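Local structure of dioxygenase (Pseudomonas brassicacearum, 5V2D) at residues A[33-37]-A[459-464]; A[312-316]-A[352-356]; A[424-428]-A[474-480]. The protein probably cleaves the central double bond of lignostilbenes oxidatively with molecular oxygen, at an iron centre held by four histidines. One frame throughout, in Å; residues are numbered along the deposited sequence.

The chain folds as the seven-bladed beta-propeller of the carotenoid cleavage oxygenase family, whose iron is held by His188, His239, His304 and His495. Contact 2 lies within one blade, pairing two neighbouring strands near their ends. Contacts 1 and 3 both use the blade that contains strands 452-460 and 465-472: in contact 1 a short N-terminal helix meets the end of strand 452-460, and in contact 3 the loop after strand 465-472 meets the edge strand of another blade. Their centres are about 23 Å apart, whereas those of contacts 1 and 2 are about 45 Å apart, on opposite sides of the chain's centre. No iron-binding histidine belongs to any of the six segments.

Contact 1 (A[33-37]-A[459-464]); sequences GALYK and NLIAEE
Leu35 and Asn459 meet where the short helix 33-36 packs against the end of strand 452-460, one of the strands of a propeller blade. Methyl CD1 of Leu35 lies 3.7 Å from ND2 of Asn459, the two side chains crossing at about a right angle; the amide's polar partner is Gln436, whose NE2 is bonded to OD1. Ile461, where the chain leaves the strand, makes apolar contacts with both Ala34 and Leu35. Its CG2 lies anti to the carbonyl carbon, reaching CD1 of Leu35 at 3.6 Å, while its CB is 3.6 Å from CB of Ala34. A water bridges the two backbones beside this pair, accepting from Ala34 N at 2.9 Å and donating to Ile461 O at 3.3 Å. Residues 461-463 curl through helical backbone angles, and Glu464, at positive phi, turns its side chain back toward the start of the helix, past Ala34 CB. Lys37, just past the last helical residue, extends through its first two torsions and then bends at chi3 (-58°), which carries its ammonium group to this carboxylate. The resulting salt bridge has unequal arms: Lys37 NZ approaches the syn lone pair of Glu464 OE1 at 2.9 Å and bonds only weakly to Glu464 OE2 at 3.2 Å.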
loop_
_atom_site.group_PDB
_atom_site.type_symbol
_atom_site.label_atom_id
_atom_site.label_comp_id
_atom_site.label_asym_id
_atom_site.label_seq_id
_atom_site.Cartn_x
_atom_site.Cartn_y
_atom_site.Cartn_z
ATOM N N GLY A 33 -3.679 -16.639 12.821
ATOM C CA GLY A 33 -2.310 -16.375 13.125
ATOM C C GLY A 33 -2.106 -14.939 13.591
ATOM O O GLY A 33 -3.055 -14.136 13.615
ATOM N N ALA A 34 -0.885 -14.618 13.957
ATOM C CA ALA A 34 -0.582 -13.298 14.495
ATOM C C ALA A 34 -0.808 -12.200 13.477
ATOM O O ALA A 34 -1.271 -11.123 13.826
ATOM C CB ALA A 34 0.862 -13.252 14.954
ATOM N N LEU A 35 -0.523 -12.452 12.239
ATOM C CA LEU A 35 -0.675 -11.406 11.222
ATOM C C LEU A 35 -2.195 -11.125 10.887
ATOM O O LEU A 35 -2.541 -9.963 10.701
ATOM C CB LEU A 35 0.035 -11.788 9.962
ATOM C CG LEU A 35 1.424 -11.154 9.815
ATOM C CD1 LEU A 35 2.256 -11.140 11.020
ATOM C CD2 LEU A 35 2.157 -11.541 8.581
ATOM N N TYR A 36 -3.005 -12.159 10.766
ATOM C CA TYR A 36 -4.333 -11.999 10.159
ATOM C C TYR A 36 -5.533 -12.255 11.036
ATOM O O TYR A 36 -6.660 -11.992 10.639
ATOM C CB TYR A 36 -4.432 -12.774 8.808
ATOM C CG TYR A 36 -3.381 -12.286 7.835
ATOM C CD1 TYR A 36 -3.456 -10.989 7.275
ATOM C CD2 TYR A 36 -2.278 -13.074 7.490
ATOM C CE1 TYR A 36 -2.500 -10.506 6.450
ATOM C CE2 TYR A 36 -1.300 -12.576 6.621
ATOM C CZ TYR A 36 -1.394 -11.283 6.151
ATOM O OH TYR A 36 -0.455 -10.767 5.315
ATOM N N LYS A 37 -5.326 -12.671 12.279
ATOM C CA LYS A 37 -6.419 -12.756 13.146
ATOM C C LYS A 37 -7.022 -11.347 13.311
ATOM O O LYS A 37 -6.302 -10.357 13.420
ATOM C CB LYS A 37 -5.988 -13.314 14.482
ATOM C CG LYS A 37 -7.041 -13.522 15.502
ATOM C CD LYS A 37 -6.400 -14.037 16.839
ATOM C CE LYS A 37 -5.608 -15.349 16.715
ATOM N NZ LYS A 37 -4.805 -15.535 17.970
ATOM N N ASN A 459 6.285 -7.541 14.178
ATOM C CA ASN A 459 5.336 -8.513 14.629
ATOM C C ASN A 459 6.159 -9.673 15.232
ATOM O O ASN A 459 6.891 -10.335 14.496
ATOM C CB ASN A 459 4.471 -9.077 13.471
ATOM C CG ASN A 459 3.956 -8.021 12.535
ATOM O OD1 ASN A 459 3.307 -7.093 12.982
ATOM N ND2 ASN A 459 4.383 -8.112 11.191
ATOM N N LEU A 460 5.968 -9.931 16.513
ATOM C CA LEU A 460 6.625 -11.022 17.198
ATOM C C LEU A 460 5.585 -12.110 17.207
ATOM O O LEU A 460 4.710 -12.164 18.083
ATOM C CB LEU A 460 7.031 -10.608 18.590
ATOM C CG LEU A 460 8.342 -9.870 18.912
ATOM C CD1 LEU A 460 9.425 -10.014 17.897
ATOM C CD2 LEU A 460 8.102 -8.404 19.119
ATOM N N ILE A 461 5.624 -12.931 16.187
ATOM C CA ILE A 461 4.462 -13.710 15.845
ATOM C C ILE A 461 4.271 -14.966 16.646
ATOM O O ILE A 461 3.133 -15.450 16.700
ATOM C CB ILE A 461 4.374 -14.021 14.362
ATOM C CG1 ILE A 461 5.557 -14.757 13.826
ATOM C CG2 ILE A 461 4.209 -12.767 13.558
ATOM C CD1 ILE A 461 5.378 -15.090 12.347
ATOM N N ALA A 462 5.312 -15.457 17.316
ATOM C CA ALA A 462 5.146 -16.569 18.245
ATOM C C ALA A 462 4.514 -16.068 19.510
ATOM O O ALA A 462 3.748 -16.784 20.089
ATOM C CB ALA A 462 6.498 -17.207 18.557
ATOM N N GLU A 463 4.807 -14.857 19.948
ATOM C CA GLU A 463 4.171 -14.346 21.175
ATOM C C GLU A 463 2.869 -13.619 20.892
ATOM O O GLU A 463 2.190 -13.254 21.801
ATOM C CB GLU A 463 5.093 -13.408 21.902
ATOM C CG GLU A 463 6.460 -14.009 22.190
ATOM C CD GLU A 463 7.385 -12.869 22.713
ATOM O OE1 GLU A 463 8.490 -12.645 22.214
ATOM O OE2 GLU A 463 7.001 -12.068 23.614
ATOM N N GLU A 464 2.551 -13.368 19.630
ATOM C CA GLU A 464 1.452 -12.439 19.251
ATOM C C GLU A 464 1.567 -11.067 19.937
ATOM O O GLU A 464 0.608 -10.571 20.501
ATOM C CB GLU A 464 0.047 -13.036 19.543
ATOM C CG GLU A 464 -0.097 -14.397 18.865
ATOM C CD GLU A 464 -1.517 -14.855 18.596
ATOM O OE1 GLU A 464 -2.486 -14.383 19.236
ATOM O OE2 GLU A 464 -1.637 -15.712 17.705
HETATM O O HOH W 1 1.245 -16.525 14.240
#

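Contact 2 (A[312-316]-A[352-356]); sequences DGKVY and FDLNS
Val315 and Phe352 form an antiparallel hydrogen-bonded pair, joining strands 314-322 and 345-353 of one propeller blade. Backbone bonds come first: Val315 N gives to Phe352 O at 2.9 Å, and Phe352 N returns to Val315 O at 2.8 Å. A third bond, from Leu354 N to Gly313 O at 2.9 Å, carries the pairing past the end of the strands. Between them, the CA of Lys314 makes a CA-H...O contact with Phe352 O.

Apolar contacts lie on the face of Val315 and Phe352, where CG2 of Val315 comes within 4.1 Å of CD2 of Leu354. The Phe352 ring meets Phe279 and, edge-to-face, Phe294, both on strands of another sheet of the propeller (276-283 and 292-298).

Polar contacts occupy the other face. Asp353 has CG anti to its backbone N (chi1 -175°), which lays the carboxylate alongside Lys314 and near Asn355 N. NZ of Lys314 forms a long salt bridge, 3.7 Å from OD2 of Asp353. The other oxygen, Asp353 OD1, accepts a bond from Asn355 N at 3.0 Å from above the carboxylate plane, closing an Asx turn. With an alanine in place of Asp353 both carboxylate oxygens go, and the turn, no longer held through Asn355 N, would probably be freer to shift while the Lys314 ammonium loses its counter-charge here. The carboxylate thus serves two tasks, the closer of its two contacts being the one that shapes the turn, while the distant ammonium probably adds only a modest electrostatic pull.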
loop_
_atom_site.group_PDB
_atom_site.type_symbol
_atom_site.label_atom_id
_atom_site.label_comp_id
_atom_site.label_asym_id
_atom_site.label_seq_id
_atom_site.Cartn_x
_atom_site.Cartn_y
_atom_site.Cartn_z
ATOM N N ASP A 312 17.056 13.678 -19.611
ATOM C CA ASP A 312 17.171 13.717 -21.080
ATOM C C ASP A 312 15.972 13.060 -21.718
ATOM O O ASP A 312 14.749 13.439 -21.466
ATOM C CB ASP A 312 18.560 13.149 -21.531
ATOM C CG ASP A 312 19.712 14.009 -20.992
ATOM O OD1 ASP A 312 19.591 15.278 -21.018
ATOM O OD2 ASP A 312 20.716 13.466 -20.472
ATOM N N GLY A 313 16.184 12.061 -22.556
ATOM C CA GLY A 313 14.942 11.466 -23.108
ATOM C C GLY A 313 14.236 10.416 -22.232
ATOM O O GLY A 313 13.318 9.754 -22.767
ATOM N N LYS A 314 14.774 10.125 -21.032
ATOM C CA LYS A 314 14.566 8.799 -20.485
ATOM C C LYS A 314 13.948 8.887 -19.118
ATOM O O LYS A 314 14.396 9.651 -18.262
ATOM C CB LYS A 314 15.886 8.075 -20.381
ATOM C CG LYS A 314 16.523 7.821 -21.751
ATOM C CD LYS A 314 18.011 7.627 -21.618
ATOM C CE LYS A 314 18.626 8.337 -22.834
ATOM N NZ LYS A 314 19.383 7.311 -23.537
ATOM N N VAL A 315 12.965 8.045 -18.903
ATOM C CA VAL A 315 12.310 7.916 -17.621
ATOM C C VAL A 315 12.729 6.585 -16.969
ATOM O O VAL A 315 12.634 5.526 -17.598
ATOM C CB VAL A 315 10.790 7.934 -17.848
ATOM C CG1 VAL A 315 10.106 7.897 -16.488
ATOM C CG2 VAL A 315 10.411 9.215 -18.527
ATOM N N TYR A 316 13.170 6.634 -15.721
ATOM C CA TYR A 316 13.578 5.467 -15.005
ATOM C C TYR A 316 12.596 5.195 -13.853
ATOM O O TYR A 316 12.323 6.096 -13.050
ATOM C CB TYR A 316 15.008 5.676 -14.457
ATOM C CG TYR A 316 16.019 6.027 -15.515
ATOM C CD1 TYR A 316 16.339 7.350 -15.774
ATOM C CD2 TYR A 316 16.680 5.036 -16.253
ATOM C CE1 TYR A 316 17.270 7.679 -16.738
ATOM C CE2 TYR A 316 17.637 5.360 -17.219
ATOM C CZ TYR A 316 17.916 6.664 -17.449
ATOM O OH TYR A 316 18.825 7.046 -18.425
ATOM N N PHE A 352 12.445 3.874 -19.884
ATOM C CA PHE A 352 11.505 4.189 -20.957
ATOM C C PHE A 352 12.180 5.352 -21.732
ATOM O O PHE A 352 12.227 6.484 -21.264
ATOM C CB PHE A 352 10.129 4.614 -20.425
ATOM C CG PHE A 352 9.490 3.584 -19.552
ATOM C CD1 PHE A 352 9.564 3.701 -18.167
ATOM C CD2 PHE A 352 8.968 2.433 -20.065
ATOM C CE1 PHE A 352 8.961 2.773 -17.348
ATOM C CE2 PHE A 352 8.389 1.484 -19.252
ATOM C CZ PHE A 352 8.398 1.648 -17.872
ATOM N N ASP A 353 12.715 5.010 -22.893
ATOM C CA ASP A 353 13.455 5.957 -23.723
ATOM C C ASP A 353 12.474 6.530 -24.698
ATOM O O ASP A 353 12.050 5.804 -25.662
ATOM C CB ASP A 353 14.601 5.268 -24.446
ATOM C CG ASP A 353 15.494 6.274 -25.243
ATOM O OD1 ASP A 353 15.129 7.483 -25.412
ATOM O OD2 ASP A 353 16.637 5.858 -25.534
ATOM N N LEU A 354 12.068 7.784 -24.444
ATOM C CA LEU A 354 11.033 8.370 -25.249
ATOM C C LEU A 354 11.505 8.653 -26.741
ATOM O O LEU A 354 10.677 8.915 -27.599
ATOM C CB LEU A 354 10.592 9.685 -24.616
ATOM C CG LEU A 354 9.334 9.881 -23.782
ATOM C CD1 LEU A 354 8.316 8.717 -23.781
ATOM C CD2 LEU A 354 9.696 10.410 -22.393
ATOM N N ASN A 355 12.821 8.671 -26.929
ATOM C CA ASN A 355 13.400 8.957 -28.291
ATOM C C ASN A 355 13.804 7.756 -29.057
ATOM O O ASN A 355 14.612 7.823 -29.994
ATOM C CB ASN A 355 14.625 9.820 -28.120
ATOM C CG ASN A 355 14.258 11.143 -27.553
ATOM O OD1 ASN A 355 13.197 11.656 -27.927
ATOM N ND2 ASN A 355 15.011 11.608 -26.565
ATOM N N SER A 356 13.356 6.619 -28.632
ATOM C CA SER A 356 13.871 5.374 -29.252
ATOM C C SER A 356 12.749 4.895 -30.196
ATOM O O SER A 356 11.560 5.356 -30.174
ATOM C CB SER A 356 14.274 4.380 -28.183
ATOM O OG SER A 356 13.348 3.277 -28.150
#

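Contact 3 (A[424-428]-A[474-480])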
loop_
_atom_site.group_PDB
_atom_site.type_symbol
_atom_site.label_atom_id
_atom_site.label_comp_id
_atom_site.label_asym_id
_atom_site.label_seq_id
_atom_site.Cartn_x
_atom_site.Cartn_y
_atom_site.Cartn_z
ATOM N N SER A 424 23.516 -4.143 0.261
ATOM C CA SER A 424 22.430 -4.118 1.241
ATOM C C SER A 424 22.869 -4.248 2.699
ATOM O O SER A 424 23.789 -4.949 2.973
ATOM C CB SER A 424 21.412 -5.216 0.872
ATOM O OG SER A 424 20.879 -4.955 -0.444
ATOM N N ASP A 425 22.274 -3.512 3.612
ATOM C CA ASP A 425 22.567 -3.514 5.063
ATOM C C ASP A 425 21.187 -3.917 5.680
ATOM O O ASP A 425 20.226 -3.151 5.530
ATOM C CB ASP A 425 22.917 -2.054 5.436
ATOM C CG ASP A 425 23.200 -1.822 7.006
ATOM O OD1 ASP A 425 23.416 -2.861 7.739
ATOM O OD2 ASP A 425 23.275 -0.579 7.582
ATOM N N ALA A 426 21.086 -5.088 6.301
ATOM C CA ALA A 426 19.790 -5.613 6.743
ATOM C C ALA A 426 19.748 -5.942 8.213
ATOM O O ALA A 426 20.763 -6.364 8.791
ATOM C CB ALA A 426 19.431 -6.866 5.949
ATOM N N TRP A 427 18.575 -5.770 8.846
ATOM C CA TRP A 427 18.375 -6.274 10.198
ATOM C C TRP A 427 17.464 -7.496 10.163
ATOM O O TRP A 427 16.334 -7.446 9.605
ATOM C CB TRP A 427 17.832 -5.177 11.142
ATOM C CG TRP A 427 17.718 -5.705 12.532
ATOM C CD1 TRP A 427 18.715 -6.272 13.244
ATOM C CD2 TRP A 427 16.555 -5.770 13.371
ATOM N NE1 TRP A 427 18.269 -6.658 14.473
ATOM C CE2 TRP A 427 16.950 -6.372 14.576
ATOM C CE3 TRP A 427 15.243 -5.323 13.253
ATOM C CZ2 TRP A 427 16.073 -6.583 15.637
ATOM C CZ3 TRP A 427 14.389 -5.523 14.302
ATOM C CH2 TRP A 427 14.774 -6.143 15.455
ATOM N N PHE A 428 17.916 -8.578 10.786
ATOM C CA PHE A 428 17.093 -9.778 11.026
ATOM C C PHE A 428 16.664 -9.772 12.481
ATOM O O PHE A 428 17.528 -9.647 13.386
ATOM C CB PHE A 428 17.959 -11.062 10.768
ATOM C CG PHE A 428 17.246 -12.366 11.100
ATOM C CD1 PHE A 428 16.095 -12.735 10.397
ATOM C CD2 PHE A 428 17.734 -13.235 12.081
ATOM C CE1 PHE A 428 15.459 -13.943 10.629
ATOM C CE2 PHE A 428 17.101 -14.451 12.346
ATOM C CZ PHE A 428 15.932 -14.806 11.613
ATOM N N ARG A 474 22.345 4.606 9.536
ATOM C CA ARG A 474 23.816 4.444 9.527
ATOM C C ARG A 474 24.295 3.082 9.926
ATOM O O ARG A 474 25.453 2.752 9.620
ATOM C CB ARG A 474 24.471 5.449 10.478
ATOM C CG ARG A 474 24.408 6.831 9.838
ATOM C CD ARG A 474 24.856 7.852 10.795
ATOM N NE ARG A 474 24.581 9.183 10.264
ATOM C CZ ARG A 474 24.976 10.312 10.883
ATOM N NH1 ARG A 474 25.691 10.272 12.015
ATOM N NH2 ARG A 474 24.702 11.503 10.371
ATOM N N ASP A 475 23.447 2.299 10.602
ATOM C CA ASP A 475 23.803 0.955 10.958
ATOM C C ASP A 475 22.586 0.077 11.201
ATOM O O ASP A 475 22.193 -0.117 12.376
ATOM C CB ASP A 475 24.684 1.040 12.237
ATOM C CG ASP A 475 25.198 -0.319 12.699
ATOM O OD1 ASP A 475 24.961 -1.376 12.025
ATOM O OD2 ASP A 475 25.788 -0.263 13.797
ATOM N N MET A 476 22.002 -0.474 10.141
ATOM C CA MET A 476 20.812 -1.251 10.274
ATOM C C MET A 476 21.095 -2.582 10.919
ATOM O O MET A 476 20.315 -3.063 11.737
ATOM C CB MET A 476 20.190 -1.537 8.896
ATOM C CG MET A 476 19.873 -0.228 8.095
ATOM S SD MET A 476 18.372 0.492 8.730
ATOM C CE MET A 476 17.143 -0.749 8.115
ATOM N N ALA A 477 22.247 -3.198 10.623
ATOM C CA ALA A 477 22.498 -4.562 11.116
ATOM C C ALA A 477 22.587 -4.622 12.628
ATOM O O ALA A 477 22.358 -5.657 13.242
ATOM C CB ALA A 477 23.773 -5.154 10.455
ATOM N N SER A 478 22.928 -3.510 13.243
ATOM C CA SER A 478 22.949 -3.435 14.673
ATOM C C SER A 478 21.536 -3.472 15.350
ATOM O O SER A 478 21.414 -3.614 16.564
ATOM C CB SER A 478 23.681 -2.165 15.018
ATOM O OG SER A 478 23.505 -1.924 16.332
ATOM N N GLY A 479 20.478 -3.329 14.576
ATOM C CA GLY A 479 19.138 -3.405 15.142
ATOM C C GLY A 479 18.661 -2.143 15.817
ATOM O O GLY A 479 19.273 -1.063 15.674
ATOM N N PRO A 480 17.488 -2.244 16.471
ATOM C CA PRO A 480 16.791 -1.089 16.945
ATOM C C PRO A 480 17.613 -0.254 17.950
ATOM O O PRO A 480 18.277 -0.845 18.782
ATOM C CB PRO A 480 15.619 -1.682 17.683
ATOM C CG PRO A 480 15.349 -2.979 16.981
ATOM C CD PRO A 480 16.670 -3.464 16.510
#
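Asp425 and Trp427, two residues apart on edge strand 424-427, both hold CG opposite the backbone N (chi1 177° and -177°), which sends a carboxylate and an indole to successive parts of the loop 474-480. The carboxylate meets the start of a type I beta turn running from Met476 to Gly479. Met476 N gives to Asp425 OD2 at 2.9 Å, nearly straight at 165° but approaching from above the carboxylate plane; Ala477 N gives a weak bond to Asp425 OD1 at 3.1 Å. The CA of Ala477 also points a hydrogen at Ala426 O, so strand and turn meet through backbone atoms as well.

Further along, one face of the Trp427 indole is covered by two successive residues. CA of Gly479 stands 3.5 Å from the centroid of the five-membered ring of Trp427, and CD of Pro480 3.4 Å from that of its six-membered ring, both as CH-pi contacts close to the ring normal. A beta carbon on Gly479 would run into NE1 of Trp427. Within the loop, Gly479 N closes the turn on Met476 O at 2.9 Å, and Asp475 OD1 accepts a bond from Ser478 N in an Asx motif.

The loop of one blade is thus held to the edge strand of another by two unlike means: amide N-H groups directed at one carboxylate, and polarised C-H groups over an electron-rich face. The amides probably help Asp425 tolerate the nearby negative charge of Asp475.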